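Local coordinates for protein methylenetetrahydrofolate--tRNA-(uracil-5-)-methyltransferase TrmFO (Thermus thermophilus, PDB 3G5S) that catalyses the folate- and FAD-dependent methylation of uridine 54 in tRNA to 5-methyluridine, at residues Lys64-Ala69 against Glu372-Gly377; Pro365-Pro370 against Ser425-Gly430; Met71-Ser76 against Arg419-Phe424; Pro126-Leu131 against Ala358-Gly363. All blocks are in the same frame, centred on the assembly; numbering follows the deposited sequence.

Contacts 1 and 3 are buried helix-helix packings that share helix 63-74: its first half meets helix 374-384 and its last turn meets helix 409-429. They abut, with L66 lying close to L421 and the L375 side chain touching M71. Contact 2 lies nearer the surface, where an extended proline-rich loop covers W427 on the same helix 409-429. Contact 4, also at the surface and far from contacts 1 and 3, joins the parallel sheet to the end of helix 343-361 and touches contact 2 through R359 and P365. Aliphatic packing dominates contacts 1 and 4, whereas an indole organises contact 2 and contact 3 pairs a buried phenyl ring with an arginine set against a leucine.

Contact 1 (Lys64-Ala69 against Glu372-Gly377); sequences KGLLQA and ESMLGG
L66 and M374, a selenomethionine, lean across each other at a slant, and L67 does the same with L375 one residue further along both helices. The branch of L66 that makes the contact is CD2, which lies 3.8 Å from M374 CB. M374 does not run on straight: bends at chi2 (56°) and chi3 (57°) curl the chain so that its terminal CE swings back over the same methyl, CE of M374 standing 4.1 Å from CD2 of L66. In the middle of the chain, M374 CG rests 4.0 Å from L67 CB. L67 starts out beside the interface, yet with CG anti to its own N (chi1 -173°) it brings CD1 to 3.9 Å from the backbone N of L375 and to a similar distance from L375 CB.

The start of helix 374-384 is capped. S373 is its N-cap, with OG accepting from G376 N at 3.0 Å, and OG also bonds to the carbonyl of P370. The M374 and L375 amides are taken by the two carboxylate oxygens of E70, which adds a polar tie from helix 63-74 to the apolar packing.

This is buried apolar helix-helix packing close to the cofactor, the L67 side chain lying about 10 Å from the bound FAD. Helix 409-429 touches L66 through Y417, W397 from a loop reaches both L66 and M374, and helix 343-361 presents A348 to both L67 and L375.

Contact 2 (Pro365-Pro370 against Ser425-Gly430); sequences PPVAPP and SAWLSG
A chi1 of 175° sends the W427 indole out from its helix, CG anti to the backbone N, and chi2 of 76° turns the ring broadside to the passing P369. On the loop side, V367 (chi1 -68°) holds CG2 between its backbone N and carbonyl carbon, which brings this methyl to 3.7 Å from W427 CZ2 in an oblique approach.

The centre of the contact is a CH-pi interaction: P369 CA sits over one face of the indole, 3.6 Å from the centroid of the five-membered ring of W427 and nearly on the ring normal. The pyrrolidine of P369 extends the cover over the six-membered ring, its CB lying 3.9 Å from W427 CE3. P370 meets the root of the side chain, with CD 3.7 Å from W427 CB. The carbonyl of A368 passes close to NE1, but the angle is too poor for a hydrogen bond; R380 binds the P369 carbonyl and, weakly, that of A368. F424 and L355 also touch the indole.

Such stacking of a proline on a tryptophan face is a classic proline-aromatic motif, here laying the extended linker between helices 343-361 and 374-384 along helix 409-429.

Contact 3 (Met71-Ser76 against Arg419-Phe424); sequences MRRAGS and RGLEAF
M71, R73 and A74, at the C-terminal end of helix 63-74, pack against L421 and F424 in a helix-helix interface with helix 409-429. A Schellman motif closes helix 63-74 here: S76 N bonds to M71 O and G75 N to R72 O, with G75 at positive phi (81°). S76 then serves as N-cap of the following helix 77-84, its OG bonded to M79 N and to E15.

On the buried side, the selenomethionine M71 begins by pointing away from helix 409-429. Its bends at chi2 and chi3 carry the terminal methyl round, so that CE comes obliquely to 3.5 Å from F424 CZ, the two side chains running nearly perpendicular. A74 adds its methyl at the rim of the same ring, CB lying 4.1 Å from F424 CE2 and close to the ring plane. W427 and P369 reach the F424 ring from contact 2.

The outer part of the interface is different in kind. R73 bends at chi2 (-83°) and crosses L421 at about a right angle, CG of R73 being 3.8 Å from L421 CD1. In one of the two conformers of S425, NH1 of R73 bonds to S425 OG, one turn on from L421. L421 CD2 covers one face of the R73 guanidinium, 3.4 Å above its plane and off-centre, nearest to NH2.

Contact 4 (Pro126-Leu131 against Ala358-Gly363); sequences PGITVL and ARKALG
I128 drives its end methyl into the last turn of helix 343-361, and nearly all the close packing here is the work of this one atom. CD1 of I128 lies 3.6 Å from the backbone N of A361, practically as near to A361 CA, and 4.0 Å from A361 CB. The same methyl, I128 CD1, also lies 3.8 Å from K360 CG, one residue back on the helix, the two side chains approaching at an oblique angle. With chi2 at 170° the long branch of I128 is fully extended, which is what lets CD1 span the gap between sheet and helix; A357 and V4 also touch this side chain.

I128 immediately precedes strand 129-131, which runs between strands 4-7 and 331-333 in the five-stranded parallel sheet of the Rossmann-type FAD-binding fold, and helix 343-361 packs on that sheet. T129 OG1 donates back to G127 O at 2.9 Å, standing well above the carbonyl plane (59°), and N5 also bonds this hydroxyl.

Towards solvent the contact thins quickly. K360 starts towards I128 but bends at chi2 (64°) and leads its end away, to a salt bridge between NZ and E329. A361 is itself exposed, as are L362 and G363, where a Schellman motif with G363 at positive phi ends the helix and G363 N bonds to K360 O at 3.0 Å.

Contact 1 (Lys64-Ala69 against Glu372-Gly377)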
loop_
_atom_site.group_PDB
_atom_site.type_symbol
_atom_site.label_atom_id
_atom_site.label_comp_id
_atom_site.label_asym_id
_atom_site.label_seq_id
_atom_site.Cartn_x
_atom_site.Cartn_y
_atom_site.Cartn_z
ATOM N N LYS A 64 -5.728 9.847 2.617
ATOM C CA LYS A 64 -5.494 10.058 1.196
ATOM C C LYS A 64 -5.587 11.543 0.840
ATOM O O LYS A 64 -4.901 12.012 -0.066
ATOM C CB LYS A 64 -6.468 9.217 0.368
ATOM C CG LYS A 64 -6.116 7.720 0.351
ATOM C CD LYS A 64 -7.120 6.900 -0.446
ATOM C CE LYS A 64 -6.767 5.423 -0.443
ATOM N NZ LYS A 64 -5.728 5.068 -1.447
ATOM N N GLY A 65 -6.428 12.280 1.558
ATOM C CA GLY A 65 -6.512 13.717 1.371
ATOM C C GLY A 65 -5.208 14.413 1.715
ATOM O O GLY A 65 -4.778 15.332 1.017
ATOM N N LEU A 66 -4.563 13.983 2.794
ATOM C CA LEU A 66 -3.251 14.521 3.115
ATOM C C LEU A 66 -2.245 14.182 2.013
ATOM O O LEU A 66 -1.483 15.041 1.572
ATOM C CB LEU A 66 -2.757 14.007 4.460
ATOM C CG LEU A 66 -1.318 14.367 4.821
ATOM C CD1 LEU A 66 -1.065 15.871 4.756
ATOM C CD2 LEU A 66 -0.931 13.811 6.181
ATOM N N LEU A 67 -2.239 12.935 1.556
ATOM C CA LEU A 67 -1.287 12.549 0.519
ATOM C C LEU A 67 -1.522 13.346 -0.774
ATOM O O LEU A 67 -0.567 13.746 -1.446
ATOM C CB LEU A 67 -1.350 11.043 0.275
ATOM C CG LEU A 67 -0.291 10.465 -0.670
ATOM C CD1 LEU A 67 1.118 10.789 -0.224
ATOM C CD2 LEU A 67 -0.464 8.964 -0.782
ATOM N N GLN A 68 -2.788 13.594 -1.117
ATOM C CA GLN A 68 -3.107 14.442 -2.263
ATOM C C GLN A 68 -2.501 15.830 -2.108
ATOM O O GLN A 68 -1.903 16.369 -3.037
ATOM C CB GLN A 68 -4.622 14.559 -2.443
ATOM C CG GLN A 68 -5.270 13.271 -2.925
ATOM C CD GLN A 68 -6.777 13.258 -2.755
ATOM O OE1 GLN A 68 -7.389 14.270 -2.411
ATOM N NE2 GLN A 68 -7.385 12.102 -2.995
ATOM N N ALA A 69 -2.680 16.420 -0.932
ATOM C CA ALA A 69 -2.156 17.755 -0.668
ATOM C C ALA A 69 -0.630 17.787 -0.726
ATOM O O ALA A 69 -0.042 18.728 -1.269
ATOM C CB ALA A 69 -2.661 18.277 0.677
ATOM N N GLU A 372 5.927 12.336 9.979
ATOM C CA GLU A 372 4.656 13.046 10.142
ATOM C C GLU A 372 3.907 13.210 8.831
ATOM O O GLU A 372 2.696 13.425 8.840
ATOM C CB GLU A 372 4.863 14.429 10.762
ATOM C CG GLU A 372 5.332 14.407 12.196
ATOM C CD GLU A 372 6.783 13.990 12.346
ATOM O OE1 GLU A 372 7.541 14.054 11.350
ATOM O OE2 GLU A 372 7.161 13.612 13.480
ATOM N N SER A 373 4.625 13.161 7.713
ATOM C CA SER A 373 3.974 13.270 6.420
ATOM C C SER A 373 3.410 11.916 6.035
ATOM O O SER A 373 3.906 10.873 6.473
ATOM C CB SER A 373 4.930 13.790 5.346
ATOM O OG SER A 373 5.915 12.846 4.991
HETATM N N MSE A 374 2.373 11.927 5.213
HETATM C CA MSE A 374 1.781 10.664 4.800
HETATM C C MSE A 374 2.736 9.882 3.889
HETATM O O MSE A 374 2.891 8.670 4.044
HETATM C CB MSE A 374 0.428 10.881 4.130
HETATM C CG MSE A 374 -0.341 9.600 3.834
HETATM SE SE MSE A 374 -0.637 8.472 5.407
HETATM C CE MSE A 374 -1.559 9.755 6.528
ATOM N N LEU A 375 3.387 10.551 2.944
ATOM C CA LEU A 375 4.342 9.829 2.104
ATOM C C LEU A 375 5.474 9.267 2.963
ATOM O O LEU A 375 5.900 8.127 2.774
ATOM C CB LEU A 375 4.891 10.713 0.983
ATOM C CG LEU A 375 5.929 10.021 0.092
ATOM C CD1 LEU A 375 5.399 8.699 -0.477
ATOM C CD2 LEU A 375 6.371 10.951 -1.021
ATOM N N GLY A 376 5.961 10.061 3.910
ATOM C CA GLY A 376 7.003 9.602 4.805
ATOM C C GLY A 376 6.567 8.420 5.649
ATOM O O GLY A 376 7.303 7.452 5.822
ATOM N N GLY A 377 5.360 8.495 6.194
ATOM C CA GLY A 377 4.856 7.381 6.969
ATOM C C GLY A 377 4.749 6.126 6.121
ATOM O O GLY A 377 5.071 5.030 6.577
#

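Contact 2 (Pro365-Pro370 against Ser425-Gly430)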
loop_
_atom_site.group_PDB
_atom_site.type_symbol
_atom_site.label_atom_id
_atom_site.label_comp_id
_atom_site.label_asym_id
_atom_site.label_seq_id
_atom_site.Cartn_x
_atom_site.Cartn_y
_atom_site.Cartn_z
ATOM N N PRO A 365 23.267 12.084 -2.267
ATOM C CA PRO A 365 22.661 11.019 -1.459
ATOM C C PRO A 365 21.135 11.099 -1.444
ATOM O O PRO A 365 20.563 12.171 -1.641
ATOM C CB PRO A 365 23.212 11.283 -0.057
ATOM C CG PRO A 365 23.559 12.727 -0.046
ATOM C CD PRO A 365 23.929 13.112 -1.446
ATOM N N PRO A 366 20.472 9.961 -1.205
ATOM C CA PRO A 366 19.009 9.937 -1.238
ATOM C C PRO A 366 18.374 10.595 -0.018
ATOM O O PRO A 366 19.013 10.809 1.012
ATOM C CB PRO A 366 18.690 8.442 -1.275
ATOM C CG PRO A 366 19.847 7.786 -0.622
ATOM C CD PRO A 366 21.053 8.635 -0.935
ATOM N N VAL A 367 17.091 10.899 -0.157
ATOM C CA VAL A 367 16.316 11.546 0.889
ATOM C C VAL A 367 15.006 10.787 1.103
ATOM O O VAL A 367 14.629 9.933 0.304
ATOM C CB VAL A 367 16.016 13.012 0.523
ATOM C CG1 VAL A 367 17.295 13.843 0.523
ATOM C CG2 VAL A 367 15.320 13.094 -0.828
ATOM N N ALA A 368 14.312 11.099 2.193
ATOM C CA ALA A 368 12.988 10.541 2.443
ATOM C C ALA A 368 12.230 11.508 3.329
ATOM O O ALA A 368 12.801 12.077 4.251
ATOM C CB ALA A 368 13.075 9.182 3.105
ATOM N N PRO A 369 10.934 11.699 3.056
ATOM C CA PRO A 369 10.161 12.670 3.834
ATOM C C PRO A 369 9.941 12.185 5.259
ATOM O O PRO A 369 10.091 11.008 5.553
ATOM C CB PRO A 369 8.827 12.764 3.089
ATOM C CG PRO A 369 8.832 11.725 2.045
ATOM C CD PRO A 369 10.146 11.029 2.009
ATOM N N PRO A 370 9.567 13.102 6.147
ATOM C CA PRO A 370 9.497 12.791 7.579
ATOM C C PRO A 370 8.292 11.931 7.957
ATOM O O PRO A 370 7.307 11.873 7.218
ATOM C CB PRO A 370 9.378 14.169 8.226
ATOM C CG PRO A 370 8.788 15.031 7.175
ATOM C CD PRO A 370 9.290 14.519 5.864
ATOM N N SER A 425 6.010 20.079 3.587
ATOM C CA SER A 425 6.415 21.309 2.921
ATOM C C SER A 425 7.790 21.778 3.383
ATOM O O SER A 425 8.601 22.228 2.579
ATOM C CB SER A 425 5.374 22.403 3.142
ATOM O OG SER A 425 4.176 22.100 2.454
ATOM N N ALA A 426 8.054 21.674 4.681
ATOM C CA ALA A 426 9.368 22.047 5.193
ATOM C C ALA A 426 10.448 21.127 4.626
ATOM O O ALA A 426 11.549 21.563 4.296
ATOM C CB ALA A 426 9.377 22.024 6.713
ATOM N N TRP A 427 10.127 19.846 4.509
ATOM C CA TRP A 427 11.054 18.892 3.921
ATOM C C TRP A 427 11.362 19.277 2.471
ATOM O O TRP A 427 12.527 19.328 2.075
ATOM C CB TRP A 427 10.489 17.482 4.031
ATOM C CG TRP A 427 11.322 16.451 3.349
ATOM C CD1 TRP A 427 12.500 15.907 3.790
ATOM C CD2 TRP A 427 11.037 15.828 2.094
ATOM N NE1 TRP A 427 12.964 14.986 2.875
ATOM C CE2 TRP A 427 12.085 14.920 1.825
ATOM C CE3 TRP A 427 10.001 15.951 1.166
ATOM C CZ2 TRP A 427 12.117 14.135 0.673
ATOM C CZ3 TRP A 427 10.037 15.177 0.018
ATOM C CH2 TRP A 427 11.085 14.279 -0.216
ATOM N N LEU A 428 10.328 19.574 1.685
ATOM C CA LEU A 428 10.537 19.982 0.291
ATOM C C LEU A 428 11.449 21.193 0.207
ATOM O O LEU A 428 12.336 21.263 -0.640
ATOM C CB LEU A 428 9.211 20.335 -0.382
ATOM C CG LEU A 428 8.229 19.223 -0.732
ATOM C CD1 LEU A 428 6.918 19.837 -1.198
ATOM C CD2 LEU A 428 8.810 18.305 -1.796
ATOM N N SER A 429 11.210 22.157 1.086
ATOM C CA SER A 429 11.940 23.414 1.047
ATOM C C SER A 429 13.427 23.228 1.322
ATOM O O SER A 429 14.244 24.060 0.936
ATOM C CB SER A 429 11.339 24.412 2.039
ATOM O OG SER A 429 10.043 24.805 1.630
ATOM N N GLY A 430 13.773 22.140 1.999
ATOM C CA GLY A 430 15.158 21.850 2.316
ATOM C C GLY A 430 15.918 21.083 1.251
ATOM O O GLY A 430 17.120 20.872 1.386
#

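Contact 3 (Met71-Ser76 against Arg419-Phe424)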
loop_
_atom_site.group_PDB
_atom_site.type_symbol
_atom_site.label_atom_id
_atom_site.label_comp_id
_atom_site.label_asym_id
_atom_site.label_seq_id
_atom_site.Cartn_x
_atom_site.Cartn_y
_atom_site.Cartn_z
HETATM N N MSE A 71 1.263 15.785 -2.469
HETATM C CA MSE A 71 1.674 15.625 -3.856
HETATM C C MSE A 71 1.462 16.904 -4.679
HETATM O O MSE A 71 2.259 17.193 -5.567
HETATM C CB MSE A 71 1.021 14.389 -4.468
HETATM C CG MSE A 71 1.646 13.090 -3.953
HETATM SE SE MSE A 71 3.570 12.969 -4.341
HETATM C CE MSE A 71 4.235 13.624 -2.634
ATOM N N ARG A 72 0.421 17.687 -4.381
ATOM C CA ARG A 72 0.303 18.995 -5.018
ATOM C C ARG A 72 1.485 19.878 -4.654
ATOM O O ARG A 72 2.048 20.556 -5.510
ATOM C CB ARG A 72 -0.987 19.704 -4.618
ATOM C CG ARG A 72 -2.242 19.099 -5.197
ATOM C CD ARG A 72 -3.425 20.064 -5.066
ATOM N NE ARG A 72 -4.652 19.450 -5.551
ATOM C CZ ARG A 72 -5.499 18.760 -4.796
ATOM N NH1 ARG A 72 -5.287 18.629 -3.489
ATOM N NH2 ARG A 72 -6.564 18.206 -5.356
ATOM N N ARG A 73 1.846 19.897 -3.376
ATOM C CA ARG A 73 2.958 20.726 -2.939
ATOM C C ARG A 73 4.240 20.299 -3.642
ATOM O O ARG A 73 5.094 21.134 -3.929
ATOM C CB ARG A 73 3.128 20.656 -1.419
ATOM C CG ARG A 73 1.935 21.147 -0.602
ATOM C CD ARG A 73 1.909 22.650 -0.434
ATOM N NE ARG A 73 0.758 23.117 0.348
ATOM C CZ ARG A 73 0.813 23.498 1.624
ATOM N NH1 ARG A 73 1.961 23.458 2.284
ATOM N NH2 ARG A 73 -0.282 23.926 2.242
ATOM N N ALA A 74 4.369 19.000 -3.915
ATOM C CA ALA A 74 5.547 18.471 -4.590
ATOM C C ALA A 74 5.564 18.758 -6.092
ATOM O O ALA A 74 6.583 18.555 -6.738
ATOM C CB ALA A 74 5.663 16.969 -4.344
ATOM N N GLY A 75 4.444 19.206 -6.656
ATOM C CA GLY A 75 4.359 19.428 -8.091
ATOM C C GLY A 75 4.098 18.169 -8.909
ATOM O O GLY A 75 4.519 18.060 -10.059
ATOM N N SER A 76 3.401 17.208 -8.314
ATOM C CA SER A 76 3.050 15.947 -8.966
ATOM C C SER A 76 2.284 16.127 -10.279
ATOM O O SER A 76 1.279 16.849 -10.335
ATOM C CB SER A 76 2.203 15.123 -7.983
ATOM O OG SER A 76 1.437 14.116 -8.620
ATOM N N ARG A 419 -0.381 19.101 10.606
ATOM C CA ARG A 419 0.982 18.827 11.030
ATOM C C ARG A 419 1.775 18.161 9.908
ATOM O O ARG A 419 2.925 18.516 9.638
ATOM C CB ARG A 419 0.966 17.932 12.265
ATOM C CG ARG A 419 2.338 17.605 12.826
ATOM C CD ARG A 419 2.247 16.544 13.918
ATOM N NE ARG A 419 1.774 15.283 13.359
ATOM C CZ ARG A 419 1.458 14.209 14.072
ATOM N NH1 ARG A 419 1.562 14.224 15.396
ATOM N NH2 ARG A 419 1.041 13.114 13.454
ATOM N N GLY A 420 1.151 17.191 9.252
ATOM C CA GLY A 420 1.829 16.429 8.219
ATOM C C GLY A 420 2.134 17.259 6.991
ATOM O O GLY A 420 3.223 17.160 6.412
ATOM N N LEU A 421 1.172 18.073 6.576
ATOM C CA LEU A 421 1.363 18.883 5.387
ATOM C C LEU A 421 2.474 19.899 5.625
ATOM O O LEU A 421 3.314 20.124 4.751
ATOM C CB LEU A 421 0.057 19.562 4.987
ATOM C CG LEU A 421 0.067 20.328 3.665
ATOM C CD1 LEU A 421 0.525 19.432 2.510
ATOM C CD2 LEU A 421 -1.314 20.899 3.396
ATOM N N GLU A 422 2.491 20.494 6.815
ATOM C CA GLU A 422 3.546 21.430 7.171
ATOM C C GLU A 422 4.914 20.751 7.180
ATOM O O GLU A 422 5.894 21.305 6.680
ATOM C CB GLU A 422 3.271 22.073 8.537
ATOM C CG GLU A 422 4.388 23.008 8.999
ATOM C CD GLU A 422 4.204 23.536 10.416
ATOM O OE1 GLU A 422 3.087 23.445 10.961
ATOM O OE2 GLU A 422 5.186 24.059 10.981
ATOM N N ALA A 423 4.979 19.557 7.761
ATOM C CA ALA A 423 6.233 18.811 7.816
ATOM C C ALA A 423 6.723 18.480 6.409
ATOM O O ALA A 423 7.913 18.591 6.117
ATOM C CB ALA A 423 6.069 17.536 8.624
ATOM N N PHE A 424 5.803 18.078 5.539
ATOM C CA PHE A 424 6.175 17.737 4.179
ATOM C C PHE A 424 6.698 18.956 3.428
ATOM O O PHE A 424 7.694 18.879 2.705
ATOM C CB PHE A 424 4.989 17.132 3.442
ATOM C CG PHE A 424 5.359 16.566 2.106
ATOM C CD1 PHE A 424 5.989 15.336 2.020
ATOM C CD2 PHE A 424 5.112 17.269 0.944
ATOM C CE1 PHE A 424 6.354 14.811 0.796
ATOM C CE2 PHE A 424 5.477 16.747 -0.285
ATOM C CZ PHE A 424 6.097 15.516 -0.353
#

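Contact 4 (Pro126-Leu131 against Ala358-Gly363)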
loop_
_atom_site.group_PDB
_atom_site.type_symbol
_atom_site.label_atom_id
_atom_site.label_comp_id
_atom_site.label_asym_id
_atom_site.label_seq_id
_atom_site.Cartn_x
_atom_site.Cartn_y
_atom_site.Cartn_z
ATOM N N PRO A 126 20.775 -2.388 -16.508
ATOM C CA PRO A 126 21.924 -1.852 -15.778
ATOM C C PRO A 126 21.808 -0.339 -15.615
ATOM O O PRO A 126 20.983 0.309 -16.263
ATOM C CB PRO A 126 23.091 -2.214 -16.691
ATOM C CG PRO A 126 22.510 -2.049 -18.055
ATOM C CD PRO A 126 21.070 -2.542 -17.943
ATOM N N GLY A 127 22.636 0.212 -14.746
ATOM C CA GLY A 127 22.642 1.642 -14.528
ATOM C C GLY A 127 21.487 2.086 -13.654
ATOM O O GLY A 127 20.678 1.283 -13.189
ATOM N N ILE A 128 21.402 3.385 -13.424
ATOM C CA ILE A 128 20.351 3.918 -12.566
ATOM C C ILE A 128 18.990 3.621 -13.182
ATOM O O ILE A 128 18.733 3.975 -14.337
ATOM C CB ILE A 128 20.547 5.422 -12.329
ATOM C CG1 ILE A 128 21.900 5.677 -11.656
ATOM C CG2 ILE A 128 19.419 5.965 -11.478
ATOM C CD1 ILE A 128 22.294 7.144 -11.599
ATOM N N THR A 129 18.121 2.980 -12.398
ATOM C CA THR A 129 16.894 2.395 -12.921
ATOM C C THR A 129 15.812 2.387 -11.850
ATOM O O THR A 129 16.063 1.988 -10.708
ATOM C CB THR A 129 17.157 0.929 -13.364
ATOM O OG1 THR A 129 18.055 0.921 -14.476
ATOM C CG2 THR A 129 15.882 0.229 -13.768
ATOM N N VAL A 130 14.607 2.807 -12.232
ATOM C CA VAL A 130 13.418 2.680 -11.395
ATOM C C VAL A 130 12.501 1.616 -11.990
ATOM O O VAL A 130 12.135 1.698 -13.165
ATOM C CB VAL A 130 12.643 4.017 -11.325
ATOM C CG1 VAL A 130 11.382 3.862 -10.475
ATOM C CG2 VAL A 130 13.529 5.125 -10.778
ATOM N N LEU A 131 12.143 0.617 -11.183
ATOM C CA LEU A 131 11.197 -0.420 -11.591
ATOM C C LEU A 131 9.804 -0.081 -11.072
ATOM O O LEU A 131 9.611 0.107 -9.877
ATOM C CB LEU A 131 11.626 -1.778 -11.047
ATOM C CG LEU A 131 13.028 -2.236 -11.446
ATOM C CD1 LEU A 131 13.326 -3.560 -10.790
ATOM C CD2 LEU A 131 13.191 -2.323 -12.964
ATOM N N ALA A 358 17.180 10.666 -9.552
ATOM C CA ALA A 358 17.704 11.908 -10.105
ATOM C C ALA A 358 18.890 12.372 -9.277
ATOM O O ALA A 358 19.933 12.772 -9.807
ATOM C CB ALA A 358 16.622 12.973 -10.125
ATOM N N ARG A 359 18.725 12.336 -7.960
ATOM C CA ARG A 359 19.816 12.719 -7.074
ATOM C C ARG A 359 21.047 11.837 -7.268
ATOM O O ARG A 359 22.177 12.321 -7.320
ATOM C CB ARG A 359 19.344 12.756 -5.616
ATOM C CG ARG A 359 18.371 13.916 -5.360
ATOM C CD ARG A 359 17.789 13.896 -3.940
ATOM N NE ARG A 359 18.825 13.976 -2.916
ATOM C CZ ARG A 359 19.394 15.106 -2.505
ATOM N NH1 ARG A 359 20.344 15.064 -1.586
ATOM N NH2 ARG A 359 19.015 16.277 -3.005
ATOM N N LYS A 360 20.824 10.535 -7.428
ATOM C CA LYS A 360 21.923 9.596 -7.709
ATOM C C LYS A 360 22.681 9.974 -8.984
ATOM O O LYS A 360 23.927 9.935 -9.040
ATOM C CB LYS A 360 21.353 8.185 -7.880
ATOM C CG LYS A 360 22.402 7.081 -7.837
ATOM C CD LYS A 360 23.064 7.042 -6.468
ATOM C CE LYS A 360 23.352 5.612 -6.021
ATOM N NZ LYS A 360 24.630 5.043 -6.510
ATOM N N ALA A 361 21.913 10.322 -10.005
ATOM C CA ALA A 361 22.472 10.741 -11.287
ATOM C C ALA A 361 23.344 11.991 -11.122
ATOM O O ALA A 361 24.302 12.195 -11.874
ATOM C CB ALA A 361 21.378 10.978 -12.305
ATOM N N LEU A 362 22.993 12.809 -10.133
ATOM C CA LEU A 362 23.678 14.063 -9.817
ATOM C C LEU A 362 24.781 13.865 -8.774
ATOM O O LEU A 362 25.441 14.824 -8.371
ATOM C CB LEU A 362 22.670 15.110 -9.322
ATOM C CG LEU A 362 21.635 15.566 -10.350
ATOM C CD1 LEU A 362 20.580 16.439 -9.695
ATOM C CD2 LEU A 362 22.305 16.298 -11.502
ATOM N N GLY A 363 24.983 12.623 -8.343
ATOM C CA GLY A 363 26.003 12.308 -7.359
ATOM C C GLY A 363 25.645 12.688 -5.934
ATOM O O GLY A 363 26.530 12.883 -5.098
#